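Local coordinates for protein probable hydrogenase maturation factor HypB (Methanocaldococcus jannaschii, PDB 2HF9) that probably uses its GTP-binding and low GTPase activity to support nickel insertion during the maturation of [NiFe] hydrogenases, at residues K57-L62 and L121-N126. Sequence-based numbering, arbitrary orientation.
Sequences KLIDNL and LLFIEN. With MG (magnesium ion), chain C; GSP (5'-guanosine-diphosphate-monothiophosphate), chain E.
One aromatic ring, that of F123, meets three residues on the last turn of the P-loop helix, and it does so largely with its far end. F123 CE1 sits 3.9 Å from L58 CB, an approach oblique to the ring. At the edge, near the ring plane, lie the backbone N of I59 and the methyl CD1 of L62, the latter 4.2 Å from F123 CZ. I59 CG1 adds an apolar contact at 4.3 Å from F123 CD1. The CB of F123 already points at the helix, and chi1 of -60° sets CG beside the backbone N, with CE1 and CZ leading toward the helix. L121, two residues earlier and on the same side of the strand, adds a methyl contact: L121 CD1 is 4.0 Å from L62 CD1, the two leucines crossing at about a right angle.

The axes of helical segment 57-62 and strand 121-125 pass 10.9 Å apart at closest and run nearly antiparallel (169°), as expected where a P-loop helix, here 51-62, returns across the parallel sheet of a P-loop NTPase. F43 on the neighbouring strand 39-45 meets the F123 ring almost perpendicularly, and V222 of helix 211-224 packs on L121.

Two residues beyond F123 the chemistry changes. E125, extended with CG anti to the backbone N (chi1 -174°), binds magnesium through OE2 at 2.1 Å; T52, at the start of the P-loop helix, and D80 also bind the ion. Strand and helix thus meet through buried, purely apolar packing here, and separately T52 and E125 bind one magnesium at the GTP-analogue phosphates.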
ATOM      1  N   LYS A  57      13.185  16.118  -2.679  1.00  9.56           N
ATOM      2  CA  LYS A  57      14.133  16.400  -3.757  1.00  9.83           C
ATOM      3  C   LYS A  57      13.616  17.477  -4.707  1.00  9.69           C
ATOM      4  O   LYS A  57      14.378  18.346  -5.135  1.00  9.72           O
ATOM      5  CB  LYS A  57      14.492  15.121  -4.532  1.00  9.85           C
ATOM      6  CG  LYS A  57      15.283  14.085  -3.730  1.00 10.82           C
ATOM      7  CD  LYS A  57      16.666  14.586  -3.360  1.00 13.52           C
ATOM      8  CE  LYS A  57      17.493  13.505  -2.685  1.00 15.04           C
ATOM      9  NZ  LYS A  57      18.840  14.041  -2.323  1.00 16.47           N
ATOM     10  N   LEU A  58      12.324  17.419  -5.033  1.00  9.53           N
ATOM     11  CA  LEU A  58      11.704  18.441  -5.879  1.00  9.58           C
ATOM     12  C   LEU A  58      11.732  19.835  -5.249  1.00  9.81           C
ATOM     13  O   LEU A  58      12.059  20.815  -5.930  1.00  9.56           O
ATOM     14  CB  LEU A  58      10.277  18.050  -6.269  1.00  9.75           C
ATOM     15  CG  LEU A  58      10.132  16.898  -7.273  1.00  9.19           C
ATOM     16  CD1 LEU A  58       8.668  16.509  -7.406  1.00  9.25           C
ATOM     17  CD2 LEU A  58      10.715  17.253  -8.635  1.00  8.61           C
ATOM     18  N   ILE A  59      11.395  19.922  -3.963  1.00  9.87           N
ATOM     19  CA  ILE A  59      11.506  21.182  -3.214  1.00 10.33           C
ATOM     20  C   ILE A  59      12.924  21.755  -3.312  1.00 10.78           C
ATOM     21  O   ILE A  59      13.108  22.892  -3.750  1.00 10.66           O
ATOM     22  CB  ILE A  59      11.098  21.021  -1.725  1.00 10.07           C
ATOM     23  CG1 ILE A  59       9.604  20.702  -1.608  1.00  9.74           C
ATOM     24  CG2 ILE A  59      11.421  22.298  -0.925  1.00 10.55           C
ATOM     25  CD1 ILE A  59       9.206  20.091  -0.267  1.00  9.55           C
ATOM     26  N   ASP A  60      13.917  20.956  -2.920  1.00 11.39           N
ATOM     27  CA  ASP A  60      15.325  21.374  -2.947  1.00 12.17           C
ATOM     28  C   ASP A  60      15.752  21.945  -4.296  1.00 12.43           C
ATOM     29  O   ASP A  60      16.495  22.926  -4.360  1.00 12.17           O
ATOM     30  CB  ASP A  60      16.244  20.197  -2.604  1.00 12.63           C
ATOM     31  CG  ASP A  60      16.174  19.800  -1.148  1.00 13.82           C
ATOM     32  OD1 ASP A  60      15.486  20.486  -0.369  1.00 15.99           O
ATOM     33  OD2 ASP A  60      16.814  18.791  -0.779  1.00 16.38           O
ATOM     34  N   ASN A  61      15.277  21.325  -5.370  1.00 12.58           N
ATOM     35  CA  ASN A  61      15.771  21.649  -6.699  1.00 13.02           C
ATOM     36  C   ASN A  61      14.934  22.668  -7.471  1.00 13.19           C
ATOM     37  O   ASN A  61      15.365  23.164  -8.510  1.00 13.52           O
ATOM     38  CB  ASN A  61      16.034  20.360  -7.490  1.00 13.09           C
ATOM     39  CG  ASN A  61      17.226  19.586  -6.937  1.00 12.96           C
ATOM     40  OD1 ASN A  61      18.376  19.998  -7.111  1.00 12.03           O
ATOM     41  ND2 ASN A  61      16.956  18.481  -6.238  1.00 12.28           N
ATOM     42  N   LEU A  62      13.768  23.019  -6.931  1.00 13.31           N
ATOM     43  CA  LEU A  62      12.869  23.969  -7.590  1.00 13.74           C
ATOM     44  C   LEU A  62      12.615  25.243  -6.782  1.00 13.93           C
ATOM     45  O   LEU A  62      12.045  26.202  -7.308  1.00 13.86           O
ATOM     46  CB  LEU A  62      11.530  23.299  -7.934  1.00 13.53           C
ATOM     47  CG  LEU A  62      11.512  22.221  -9.020  1.00 13.74           C
ATOM     48  CD1 LEU A  62      10.175  21.472  -9.010  1.00 12.88           C
ATOM     49  CD2 LEU A  62      11.800  22.810 -10.393  1.00 13.55           C
ATOM     50  N   LEU A 121       3.877  26.570  -6.765  1.00 11.96           N
ATOM     51  CA  LEU A 121       3.685  25.126  -6.896  1.00 11.50           C
ATOM     52  C   LEU A 121       3.097  24.528  -5.630  1.00 11.13           C
ATOM     53  O   LEU A 121       3.509  24.873  -4.524  1.00 10.90           O
ATOM     54  CB  LEU A 121       5.011  24.418  -7.203  1.00 11.49           C
ATOM     55  CG  LEU A 121       5.813  24.801  -8.448  1.00 11.43           C
ATOM     56  CD1 LEU A 121       7.081  23.960  -8.527  1.00 11.85           C
ATOM     57  CD2 LEU A 121       4.988  24.641  -9.713  1.00 11.33           C
ATOM     58  N   LEU A 122       2.142  23.620  -5.804  1.00 10.85           N
ATOM     59  CA  LEU A 122       1.569  22.874  -4.690  1.00 10.75           C
ATOM     60  C   LEU A 122       1.782  21.376  -4.881  1.00 10.37           C
ATOM     61  O   LEU A 122       1.334  20.801  -5.875  1.00 10.58           O
ATOM     62  CB  LEU A 122       0.071  23.186  -4.539  1.00 10.57           C
ATOM     63  CG  LEU A 122      -0.712  22.417  -3.465  1.00 10.96           C
ATOM     64  CD1 LEU A 122      -0.174  22.681  -2.063  1.00 10.90           C
ATOM     65  CD2 LEU A 122      -2.197  22.753  -3.542  1.00 10.94           C
ATOM     66  N   PHE A 123       2.473  20.759  -3.929  1.00 10.16           N
ATOM     67  CA  PHE A 123       2.675  19.312  -3.934  1.00  9.93           C
ATOM     68  C   PHE A 123       1.798  18.693  -2.855  1.00  9.61           C
ATOM     69  O   PHE A 123       1.948  19.002  -1.670  1.00  9.86           O
ATOM     70  CB  PHE A 123       4.144  18.938  -3.676  1.00  9.94           C
ATOM     71  CG  PHE A 123       5.122  19.480  -4.696  1.00 10.17           C
ATOM     72  CD1 PHE A 123       6.418  19.825  -4.302  1.00 10.09           C
ATOM     73  CD2 PHE A 123       4.766  19.634  -6.035  1.00 10.58           C
ATOM     74  CE1 PHE A 123       7.345  20.319  -5.221  1.00 10.37           C
ATOM     75  CE2 PHE A 123       5.683  20.134  -6.968  1.00 10.64           C
ATOM     76  CZ  PHE A 123       6.978  20.478  -6.556  1.00 10.38           C
ATOM     77  N   ILE A 124       0.881  17.827  -3.267  1.00  9.26           N
ATOM     78  CA  ILE A 124       0.017  17.129  -2.324  1.00  9.09           C
ATOM     79  C   ILE A 124       0.427  15.666  -2.222  1.00  9.11           C
ATOM     80  O   ILE A 124       0.379  14.938  -3.218  1.00  8.75           O
ATOM     81  CB  ILE A 124      -1.474  17.203  -2.740  1.00  9.06           C
ATOM     82  CG1 ILE A 124      -1.898  18.648  -3.027  1.00  8.87           C
ATOM     83  CG2 ILE A 124      -2.362  16.554  -1.670  1.00  9.26           C
ATOM     84  CD1 ILE A 124      -3.357  18.787  -3.455  1.00  9.00           C
ATOM     85  N   GLU A 125       0.838  15.235  -1.031  1.00  9.16           N
ATOM     86  CA  GLU A 125       1.097  13.816  -0.822  1.00  9.82           C
ATOM     87  C   GLU A 125      -0.164  13.122  -0.338  1.00 10.22           C
ATOM     88  O   GLU A 125      -0.605  13.321   0.795  1.00  9.98           O
ATOM     89  CB  GLU A 125       2.256  13.557   0.141  1.00  9.82           C
ATOM     90  CG  GLU A 125       2.594  12.073   0.236  1.00  9.47           C
ATOM     91  CD  GLU A 125       3.893  11.796   0.951  1.00  9.00           C
ATOM     92  OE1 GLU A 125       4.738  12.704   1.033  1.00  9.36           O
ATOM     93  OE2 GLU A 125       4.075  10.663   1.445  1.00  9.59           O
ATOM     94  N   ASN A 126      -0.737  12.316  -1.225  1.00 10.78           N
ATOM     95  CA  ASN A 126      -1.931  11.550  -0.930  1.00 11.56           C
ATOM     96  C   ASN A 126      -1.598  10.409   0.027  1.00 12.39           C
ATOM     97  O   ASN A 126      -0.424  10.142   0.301  1.00 12.38           O
ATOM     98  CB  ASN A 126      -2.506  10.991  -2.234  1.00 11.25           C
ATOM     99  CG  ASN A 126      -4.018  10.961  -2.246  1.00 11.18           C
ATOM    100  OD1 ASN A 126      -4.661  10.568  -1.267  1.00 11.66           O
ATOM    101  ND2 ASN A 126      -4.596  11.362  -3.367  1.00 10.58           N
TER
HETATM  102 MG    MG C 301       5.575   9.838   2.733  1.00  9.08          MG
HETATM  103  PG  GSP E 300       4.631   6.790   3.006  1.00 11.07           P
HETATM  104  O3B GSP E 300       5.988   6.458   2.208  1.00  9.62           O
HETATM  105  S1G GSP E 300       3.318   5.921   2.304  1.00 14.64           S
HETATM  106  O2G GSP E 300       4.869   6.329   4.456  1.00 11.12           O
HETATM  107  O3G GSP E 300       4.386   8.308   2.975  1.00 11.07           O
HETATM  108  PB  GSP E 300       6.581   7.342   0.995  1.00  7.54           P
HETATM  109  O1B GSP E 300       6.002   6.853  -0.273  1.00  6.95           O
HETATM  110  O2B GSP E 300       6.407   8.794   1.186  1.00  6.70           O
HETATM  111  PA  GSP E 300       9.416   7.560   1.622  1.00  8.40           P
HETATM  112  O1A GSP E 300       9.802   8.799   0.906  1.00  7.61           O
HETATM  113  O2A GSP E 300       9.233   7.797   3.077  1.00  7.27           O
HETATM  114  O3A GSP E 300       8.122   6.862   0.966  1.00  7.92           O
HETATM  115  O5' GSP E 300      10.519   6.440   1.315  1.00  8.66           O
HETATM  116  C5' GSP E 300      10.394   5.130   1.834  1.00  9.19           C
HETATM  117  C4' GSP E 300      11.777   4.511   2.013  1.00  9.10           C
HETATM  118  O4' GSP E 300      12.360   4.216   0.755  1.00  8.82           O
HETATM  119  C3' GSP E 300      12.756   5.423   2.735  1.00  9.46           C
HETATM  120  O3' GSP E 300      13.512   4.587   3.581  1.00 10.23           O
HETATM  121  C2' GSP E 300      13.628   5.981   1.631  1.00  9.52           C
HETATM  122  O2' GSP E 300      14.934   6.248   2.068  1.00 11.22           O
HETATM  123  C1' GSP E 300      13.625   4.845   0.627  1.00  8.75           C
HETATM  124  N9  GSP E 300      13.761   5.213  -0.791  1.00  8.24           N
HETATM  125  C8  GSP E 300      12.968   6.052  -1.534  1.00  8.37           C
HETATM  126  N7  GSP E 300      13.431   6.047  -2.804  1.00  8.78           N
HETATM  127  C5  GSP E 300      14.490   5.208  -2.883  1.00  8.34           C
HETATM  128  C6  GSP E 300      15.325   4.830  -3.933  1.00  8.74           C
HETATM  129  O6  GSP E 300      15.154   5.290  -5.061  1.00  7.63           O
HETATM  130  N1  GSP E 300      16.342   3.923  -3.696  1.00  8.29           N
HETATM  131  C2  GSP E 300      16.534   3.404  -2.426  1.00  8.22           C
HETATM  132  N2  GSP E 300      17.517   2.538  -2.201  1.00  8.01           N
HETATM  133  N3  GSP E 300      15.701   3.779  -1.387  1.00  8.10           N
HETATM  134  C4  GSP E 300      14.696   4.667  -1.621  1.00  8.28           C
HETATM  135  O   HOH W   1       7.018   9.105   3.978  1.00  8.69           O